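Endonuclease/exonuclease/phosphatase (Leptotrichia buccalis C-1013-b, PDB 3TEB) is probably a magnesium-dependent hydrolase of the DNase I-like superfamily, with a likely but unproven nuclease activity. Local coordinates at residues Leu237-Phe246 with Phe258-Phe266; Met154-Leu162 with Glu189-Phe197. All blocks are in the same frame, centred on the assembly; numbering follows the deposited sequence.

Contact 1 of 2, residues Leu237-Phe246 with Phe258-Phe266; sequences LKVKESKVIF and FGIEVKIEF
Ile-245 N donates to Gly-259 O at 2.7 Å, the shortest hydrogen bond between the two strands. Gly-259 N returns a bond to Ile-245 O, making this a hydrogen-bonded antiparallel pair, and Lys-243 and Glu-261 likewise exchange bonds both ways. Glu-241 O only accepts, from Lys-263 N, and here a beta bulge sets in. Lys-240 is its extra residue, the backbone near helical (phi -69°, psi -35°), and its N makes a weak bond to Lys-263 O; beyond it Glu-265 N meets Lys-238 O at 3.2 Å. Beside the bulge the side chains of Lys-240 and Lys-263 run alongside each other, Lys-240 CD 3.7 Å from Lys-263 NZ, and Glu-265 OE1 brings an opposite charge to 3.7 Å from Lys-240 CD.

Val-239, Ser-242, Val-244, Ile-260, Val-262 and Ile-264 form one, mainly apolar face, where Val-239 CG1 meets Val-262 CG1 at 4.0 Å and helix 199-202 covers Val-239, Ser-242 and Val-262. At the ends of the strand pair, Val-244 CG1 crosses Phe-258 CB at 3.5 Å and Ile-264 CG2 lies 3.8 Å from Leu-237 CD1. On the other face Ile-245 CG2 sits against the carbonyl of Gly-259. Glu-261 holds CG trans to its backbone N (chi1 173°) and stretches out, bringing OE2 to 3.8 Å from Ile-245 CD1; OE2 also takes a weak bond from Asn-250 ND2, and OE1 forms a salt bridge with Lys-33.

The clear interstrand hydrogen bonds are all backbone to backbone, implying that main-chain pairing sets the register, while the second face carries charged Glu-241, Lys-243, Glu-261 and Lys-263 but ends in buried Ile-245, covered by helix 19-33.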
# COMPACT_ATOMS: atom_id res chain seq x y z
N LEU A 237 -10.48 -11.64 -10.93
CA LEU A 237 -10.79 -10.36 -11.55
C LEU A 237 -10.35 -10.31 -13.00
O LEU A 237 -9.52 -11.11 -13.44
CB LEU A 237 -10.10 -9.22 -10.80
CG LEU A 237 -10.65 -8.86 -9.43
CD1 LEU A 237 -10.00 -7.59 -8.95
CD2 LEU A 237 -12.16 -8.70 -9.50
N LYS A 238 -10.93 -9.37 -13.74
CA LYS A 238 -10.49 -9.07 -15.09
C LYS A 238 -9.44 -7.97 -14.99
O LYS A 238 -9.76 -6.79 -14.81
CB LYS A 238 -11.69 -8.67 -15.96
CG LYS A 238 -11.35 -8.18 -17.37
CD LYS A 238 -10.41 -9.12 -18.12
CE LYS A 238 -9.82 -8.40 -19.31
NZ LYS A 238 -10.76 -8.36 -20.47
N VAL A 239 -8.18 -8.39 -15.09
CA VAL A 239 -7.02 -7.51 -14.87
C VAL A 239 -6.32 -7.24 -16.20
O VAL A 239 -5.60 -8.10 -16.72
CB VAL A 239 -6.02 -8.12 -13.85
CG1 VAL A 239 -4.93 -7.13 -13.51
CG2 VAL A 239 -6.73 -8.58 -12.59
N LYS A 240 -6.54 -6.05 -16.74
CA LYS A 240 -6.04 -5.71 -18.06
C LYS A 240 -4.50 -5.55 -18.11
O LYS A 240 -3.88 -5.92 -19.13
CB LYS A 240 -6.76 -4.47 -18.60
CG LYS A 240 -6.40 -4.10 -20.04
CD LYS A 240 -7.63 -3.82 -20.90
CE LYS A 240 -7.21 -3.28 -22.26
NZ LYS A 240 -8.27 -3.50 -23.29
N GLU A 241 -3.91 -5.05 -17.03
CA GLU A 241 -2.48 -4.70 -16.97
C GLU A 241 -1.90 -4.63 -15.55
O GLU A 241 -2.59 -4.22 -14.62
CB GLU A 241 -2.26 -3.36 -17.67
CG GLU A 241 -0.79 -2.92 -17.76
CD GLU A 241 -0.55 -1.84 -18.81
OE1 GLU A 241 -1.55 -1.26 -19.30
OE2 GLU A 241 0.63 -1.57 -19.13
N SER A 242 -0.64 -5.01 -15.39
CA SER A 242 0.06 -4.84 -14.12
C SER A 242 1.51 -4.42 -14.33
O SER A 242 2.39 -5.26 -14.50
CB SER A 242 0.01 -6.12 -13.30
OG SER A 242 0.86 -6.02 -12.16
N LYS A 243 1.77 -3.12 -14.30
CA LYS A 243 3.14 -2.62 -14.49
C LYS A 243 3.80 -2.18 -13.19
O LYS A 243 3.12 -1.79 -12.24
CB LYS A 243 3.18 -1.49 -15.53
CG LYS A 243 2.82 -1.91 -16.94
CD LYS A 243 3.38 -3.31 -17.30
CE LYS A 243 2.78 -3.90 -18.59
NZ LYS A 243 3.45 -3.35 -19.79
N VAL A 244 5.13 -2.25 -13.17
CA VAL A 244 5.91 -1.62 -12.12
C VAL A 244 6.11 -0.16 -12.52
O VAL A 244 6.15 0.15 -13.71
CB VAL A 244 7.25 -2.34 -11.89
CG1 VAL A 244 8.08 -1.64 -10.82
CG2 VAL A 244 6.99 -3.79 -11.48
N ILE A 245 6.19 0.72 -11.53
CA ILE A 245 6.36 2.15 -11.76
C ILE A 245 7.36 2.73 -10.74
O ILE A 245 7.58 2.15 -9.65
CB ILE A 245 5.00 2.89 -11.77
CG1 ILE A 245 5.17 4.36 -12.13
CG2 ILE A 245 4.26 2.72 -10.46
CD1 ILE A 245 3.90 5.04 -12.53
N PHE A 246 7.98 3.86 -11.11
CA PHE A 246 9.02 4.54 -10.32
C PHE A 246 10.27 3.69 -10.17
O PHE A 246 10.74 3.46 -9.07
CB PHE A 246 8.50 4.99 -8.94
CG PHE A 246 7.24 5.78 -9.00
CD1 PHE A 246 7.15 6.91 -9.79
CD2 PHE A 246 6.13 5.39 -8.26
CE1 PHE A 246 5.97 7.65 -9.85
CE2 PHE A 246 4.95 6.12 -8.30
CZ PHE A 246 4.86 7.25 -9.10
N PHE A 258 9.97 0.05 -5.62
CA PHE A 258 9.19 0.59 -6.74
C PHE A 258 7.71 0.32 -6.49
O PHE A 258 7.34 -0.53 -5.66
CB PHE A 258 9.60 -0.03 -8.07
CG PHE A 258 11.08 -0.15 -8.27
CD1 PHE A 258 11.95 0.88 -7.90
CD2 PHE A 258 11.61 -1.29 -8.87
CE1 PHE A 258 13.32 0.75 -8.10
CE2 PHE A 258 12.98 -1.42 -9.08
CZ PHE A 258 13.83 -0.40 -8.69
N GLY A 259 6.86 1.05 -7.20
CA GLY A 259 5.42 0.91 -7.01
C GLY A 259 4.80 -0.00 -8.05
O GLY A 259 5.38 -0.21 -9.11
N ILE A 260 3.62 -0.54 -7.73
CA ILE A 260 2.84 -1.34 -8.67
C ILE A 260 1.60 -0.58 -9.06
O ILE A 260 0.93 0.04 -8.22
CB ILE A 260 2.43 -2.71 -8.08
CG1 ILE A 260 3.64 -3.59 -7.83
CG2 ILE A 260 1.48 -3.45 -9.01
CD1 ILE A 260 3.32 -4.77 -6.97
N GLU A 261 1.31 -0.66 -10.34
CA GLU A 261 0.26 0.09 -10.95
C GLU A 261 -0.58 -0.91 -11.75
O GLU A 261 -0.10 -1.55 -12.68
CB GLU A 261 0.91 1.13 -11.84
CG GLU A 261 -0.01 1.93 -12.72
CD GLU A 261 0.71 2.52 -13.95
OE1 GLU A 261 0.03 3.26 -14.72
OE2 GLU A 261 1.92 2.24 -14.16
N VAL A 262 -1.85 -1.05 -11.37
CA VAL A 262 -2.72 -2.11 -11.89
C VAL A 262 -4.00 -1.52 -12.47
O VAL A 262 -4.59 -0.61 -11.87
CB VAL A 262 -3.05 -3.13 -10.76
CG1 VAL A 262 -4.22 -4.00 -11.12
CG2 VAL A 262 -1.86 -4.00 -10.45
N LYS A 263 -4.44 -2.04 -13.62
CA LYS A 263 -5.71 -1.63 -14.22
C LYS A 263 -6.76 -2.76 -14.18
O LYS A 263 -6.54 -3.85 -14.70
CB LYS A 263 -5.48 -1.11 -15.64
CG LYS A 263 -6.67 -0.35 -16.22
CD LYS A 263 -6.50 -0.09 -17.71
CE LYS A 263 -7.86 0.01 -18.41
NZ LYS A 263 -7.77 -0.28 -19.88
N ILE A 264 -7.91 -2.49 -13.55
CA ILE A 264 -8.99 -3.48 -13.40
C ILE A 264 -10.25 -2.96 -14.07
O ILE A 264 -10.58 -1.78 -13.95
CB ILE A 264 -9.41 -3.71 -11.92
CG1 ILE A 264 -8.24 -3.55 -10.92
CG2 ILE A 264 -10.19 -5.04 -11.77
CD1 ILE A 264 -7.51 -4.82 -10.57
N GLU A 265 -10.98 -3.83 -14.76
CA GLU A 265 -12.31 -3.41 -15.19
C GLU A 265 -13.43 -4.31 -14.69
O GLU A 265 -13.28 -5.54 -14.62
CB GLU A 265 -12.38 -3.14 -16.70
CG GLU A 265 -12.31 -4.34 -17.63
CD GLU A 265 -11.95 -3.93 -19.06
OE1 GLU A 265 -10.89 -3.26 -19.21
OE2 GLU A 265 -12.70 -4.30 -20.00
N PHE A 266 -14.54 -3.67 -14.32
CA PHE A 266 -15.75 -4.36 -13.88
C PHE A 266 -16.99 -3.48 -14.07
O PHE A 266 -17.96 -3.88 -14.72
CB PHE A 266 -15.65 -4.82 -12.41
CG PHE A 266 -14.81 -3.94 -11.54
CD1 PHE A 266 -15.14 -2.62 -11.32
CD2 PHE A 266 -13.68 -4.46 -10.92
CE1 PHE A 266 -14.35 -1.80 -10.50
CE2 PHE A 266 -12.87 -3.65 -10.09
CZ PHE A 266 -13.21 -2.32 -9.88

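Contact 2 of 2, residues Met154-Leu162 with Glu189-Phe197; sequences MGKNIQTIL and ENILSQGLF
Ile-158 and Gln-194 cross at about a right angle, Ile-158 CG2 resting 3.7 Å from Gln-194 CB. The other branch of Ile-158 serves a different neighbour: with CG1 beside the backbone N (chi1 -72°), CD1 meets Ile-191 CG2 at 3.8 Å, again nearly perpendicular. Ile-191 in turn extends CD1 to the selenium of Met-154, a selenomethionine, atom SE lying 3.6 Å away on an oblique approach. Further along, Leu-162 spans two partners. Its CD1 lies against Gln-194 O at 3.5 Å, and CD2 faces Leu-196 CD2 at the looser distance of 4.3 Å.

Gln-194 folds back at chi2 (-59°), laying its amide beside Gly-155, whose CA is 3.7 Å from NE2. From there NE2 donates to Asn-190 O at 3.3 Å, approaching from above the carbonyl plane; the backbone N of Gln-194 goes to Ile-191 O instead. A leucine in place of Gln-194 would probably leave Asn-190 O without this side-chain donor, and the amide packed beside Gly-155 would be lost. Gly-195 follows with positive phi (92°), turning the chain toward Leu-196.

The apolar row continues into a sheet: Ile-191 and Leu-196 touch Phe-232 of strand 225-233, and Leu-162 touches Leu-173 of strand 170-174. Helix 154-162 packed against helix 185-192 and the turn that follows it, with both lying on one sheet, is consistent with an outer helical layer of the alpha/beta sandwich of the DNase I-like fold, here away from the magnesium-binding residues.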
# COMPACT_ATOMS: atom_id res chain seq x y z
N MSE A 154 2.06 -15.12 9.56
CA MSE A 154 1.55 -14.41 8.38
C MSE A 154 0.17 -14.94 7.94
O MSE A 154 -0.70 -14.16 7.53
CB MSE A 154 2.57 -14.51 7.25
CG MSE A 154 2.06 -14.16 5.85
SE MSE A 154 2.52 -12.37 5.23
CE MSE A 154 4.48 -12.54 5.15
N GLY A 155 -0.03 -16.25 8.03
CA GLY A 155 -1.32 -16.83 7.74
C GLY A 155 -2.42 -16.23 8.59
O GLY A 155 -3.36 -15.62 8.07
N LYS A 156 -2.29 -16.39 9.91
CA LYS A 156 -3.22 -15.84 10.90
C LYS A 156 -3.51 -14.37 10.66
O LYS A 156 -4.66 -13.93 10.68
CB LYS A 156 -2.66 -16.03 12.31
CG LYS A 156 -2.96 -17.37 12.99
CD LYS A 156 -3.03 -17.17 14.53
CE LYS A 156 -3.02 -18.49 15.31
NZ LYS A 156 -1.66 -19.11 15.33
N ASN A 157 -2.45 -13.60 10.45
CA ASN A 157 -2.58 -12.16 10.23
C ASN A 157 -3.45 -11.84 9.03
O ASN A 157 -4.36 -10.99 9.12
CB ASN A 157 -1.20 -11.51 10.09
CG ASN A 157 -0.38 -11.58 11.37
OD1 ASN A 157 -0.88 -11.97 12.42
ND2 ASN A 157 0.88 -11.19 11.28
N ILE A 158 -3.20 -12.53 7.92
CA ILE A 158 -4.01 -12.34 6.72
C ILE A 158 -5.47 -12.73 6.99
O ILE A 158 -6.39 -12.02 6.58
CB ILE A 158 -3.41 -13.08 5.50
CG1 ILE A 158 -2.15 -12.36 5.03
CG2 ILE A 158 -4.42 -13.14 4.35
CD1 ILE A 158 -1.40 -13.06 3.96
N GLN A 159 -5.67 -13.84 7.71
CA GLN A 159 -7.01 -14.22 8.14
C GLN A 159 -7.71 -13.10 8.95
O GLN A 159 -8.89 -12.83 8.73
CB GLN A 159 -6.98 -15.54 8.93
CG GLN A 159 -6.85 -16.80 8.07
CD GLN A 159 -7.90 -16.91 6.94
OE1 GLN A 159 -7.56 -17.17 5.78
NE2 GLN A 159 -9.18 -16.72 7.29
N THR A 160 -6.98 -12.44 9.85
CA THR A 160 -7.54 -11.27 10.54
C THR A 160 -8.01 -10.19 9.56
O THR A 160 -9.09 -9.65 9.73
CB THR A 160 -6.54 -10.66 11.53
OG1 THR A 160 -6.12 -11.67 12.46
CG2 THR A 160 -7.16 -9.51 12.30
N ILE A 161 -7.20 -9.86 8.55
CA ILE A 161 -7.61 -8.85 7.58
C ILE A 161 -8.90 -9.31 6.91
O ILE A 161 -9.92 -8.59 6.91
CB ILE A 161 -6.50 -8.56 6.54
CG1 ILE A 161 -5.28 -7.93 7.21
CG2 ILE A 161 -7.01 -7.63 5.45
CD1 ILE A 161 -4.00 -7.93 6.35
N LEU A 162 -8.87 -10.53 6.38
CA LEU A 162 -9.99 -11.06 5.60
C LEU A 162 -11.26 -11.22 6.41
O LEU A 162 -12.35 -11.13 5.85
CB LEU A 162 -9.63 -12.36 4.90
CG LEU A 162 -8.62 -12.19 3.76
CD1 LEU A 162 -8.08 -13.52 3.31
CD2 LEU A 162 -9.21 -11.41 2.59
N GLU A 189 3.25 -18.96 -1.68
CA GLU A 189 2.18 -19.93 -1.86
C GLU A 189 1.25 -19.86 -0.66
O GLU A 189 0.04 -19.74 -0.82
CB GLU A 189 2.75 -21.34 -2.00
CG GLU A 189 2.05 -22.22 -3.06
CD GLU A 189 2.59 -21.99 -4.48
OE1 GLU A 189 2.49 -20.85 -5.00
OE2 GLU A 189 3.11 -22.97 -5.07
N ASN A 190 1.83 -19.91 0.54
CA ASN A 190 1.09 -19.74 1.79
C ASN A 190 0.15 -18.52 1.79
O ASN A 190 -0.99 -18.64 2.25
CB ASN A 190 2.07 -19.65 2.98
CG ASN A 190 1.37 -19.82 4.33
OD1 ASN A 190 1.28 -18.88 5.12
ND2 ASN A 190 0.87 -21.02 4.59
N ILE A 191 0.62 -17.38 1.28
CA ILE A 191 -0.23 -16.18 1.16
C ILE A 191 -1.49 -16.57 0.41
O ILE A 191 -2.59 -16.39 0.93
CB ILE A 191 0.46 -15.01 0.38
CG1 ILE A 191 1.87 -14.69 0.90
CG2 ILE A 191 -0.42 -13.77 0.35
CD1 ILE A 191 1.96 -13.62 1.93
N LEU A 192 -1.33 -17.13 -0.78
CA LEU A 192 -2.47 -17.46 -1.65
C LEU A 192 -3.42 -18.50 -1.05
O LEU A 192 -4.63 -18.41 -1.26
CB LEU A 192 -1.99 -17.90 -3.04
CG LEU A 192 -1.05 -16.96 -3.81
CD1 LEU A 192 -0.40 -17.70 -4.96
CD2 LEU A 192 -1.75 -15.68 -4.31
N SER A 193 -2.87 -19.46 -0.31
CA SER A 193 -3.65 -20.45 0.46
C SER A 193 -4.74 -19.82 1.32
O SER A 193 -5.65 -20.51 1.75
CB SER A 193 -2.76 -21.25 1.43
OG SER A 193 -1.65 -21.81 0.78
N GLN A 194 -4.62 -18.53 1.60
CA GLN A 194 -5.57 -17.84 2.47
C GLN A 194 -6.84 -17.44 1.72
O GLN A 194 -7.74 -16.83 2.28
CB GLN A 194 -4.90 -16.65 3.14
CG GLN A 194 -3.57 -16.99 3.81
CD GLN A 194 -3.69 -18.04 4.91
OE1 GLN A 194 -4.69 -18.09 5.63
NE2 GLN A 194 -2.67 -18.88 5.03
N GLY A 195 -6.90 -17.82 0.45
CA GLY A 195 -8.04 -17.48 -0.40
C GLY A 195 -7.78 -16.18 -1.13
O GLY A 195 -8.64 -15.30 -1.16
N LEU A 196 -6.59 -16.08 -1.72
CA LEU A 196 -6.16 -14.86 -2.39
C LEU A 196 -5.72 -15.10 -3.82
O LEU A 196 -5.07 -16.11 -4.12
CB LEU A 196 -5.03 -14.21 -1.62
CG LEU A 196 -5.46 -13.47 -0.35
CD1 LEU A 196 -4.26 -12.83 0.29
CD2 LEU A 196 -6.52 -12.43 -0.66
N PHE A 197 -6.08 -14.16 -4.69
CA PHE A 197 -5.67 -14.16 -6.08
C PHE A 197 -4.71 -12.99 -6.34
O PHE A 197 -4.94 -11.87 -5.89
CB PHE A 197 -6.89 -14.08 -7.00
CG PHE A 197 -7.86 -15.22 -6.84
CD1 PHE A 197 -7.80 -16.32 -7.69
CD2 PHE A 197 -8.82 -15.21 -5.83
CE1 PHE A 197 -8.70 -17.38 -7.55
CE2 PHE A 197 -9.72 -16.27 -5.68
CZ PHE A 197 -9.65 -17.36 -6.54

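How the contacts relate
Following the chain from its N terminus, strand 4-10 comes first and pairs antiparallel with strand 259-264 near the other end, in the first sheet. Contact 2 closes first: helix 154-162 is rejoined by 189-197 after 26 residues that include strand 170-174 of the second sheet. The chain then passes through strand 225-233 before contact 1 closes a much shorter loop of 11 residues, which carries the magnesium-binding Asp-256. The two loops lie in series, neither nested nor crossing. The centres of contacts 1 and 2 are about 21 Å apart, and the contacts do not touch. Contact 2 joins a helix to a helix and its following turn over the second sheet; contact 1 pairs strands within the first.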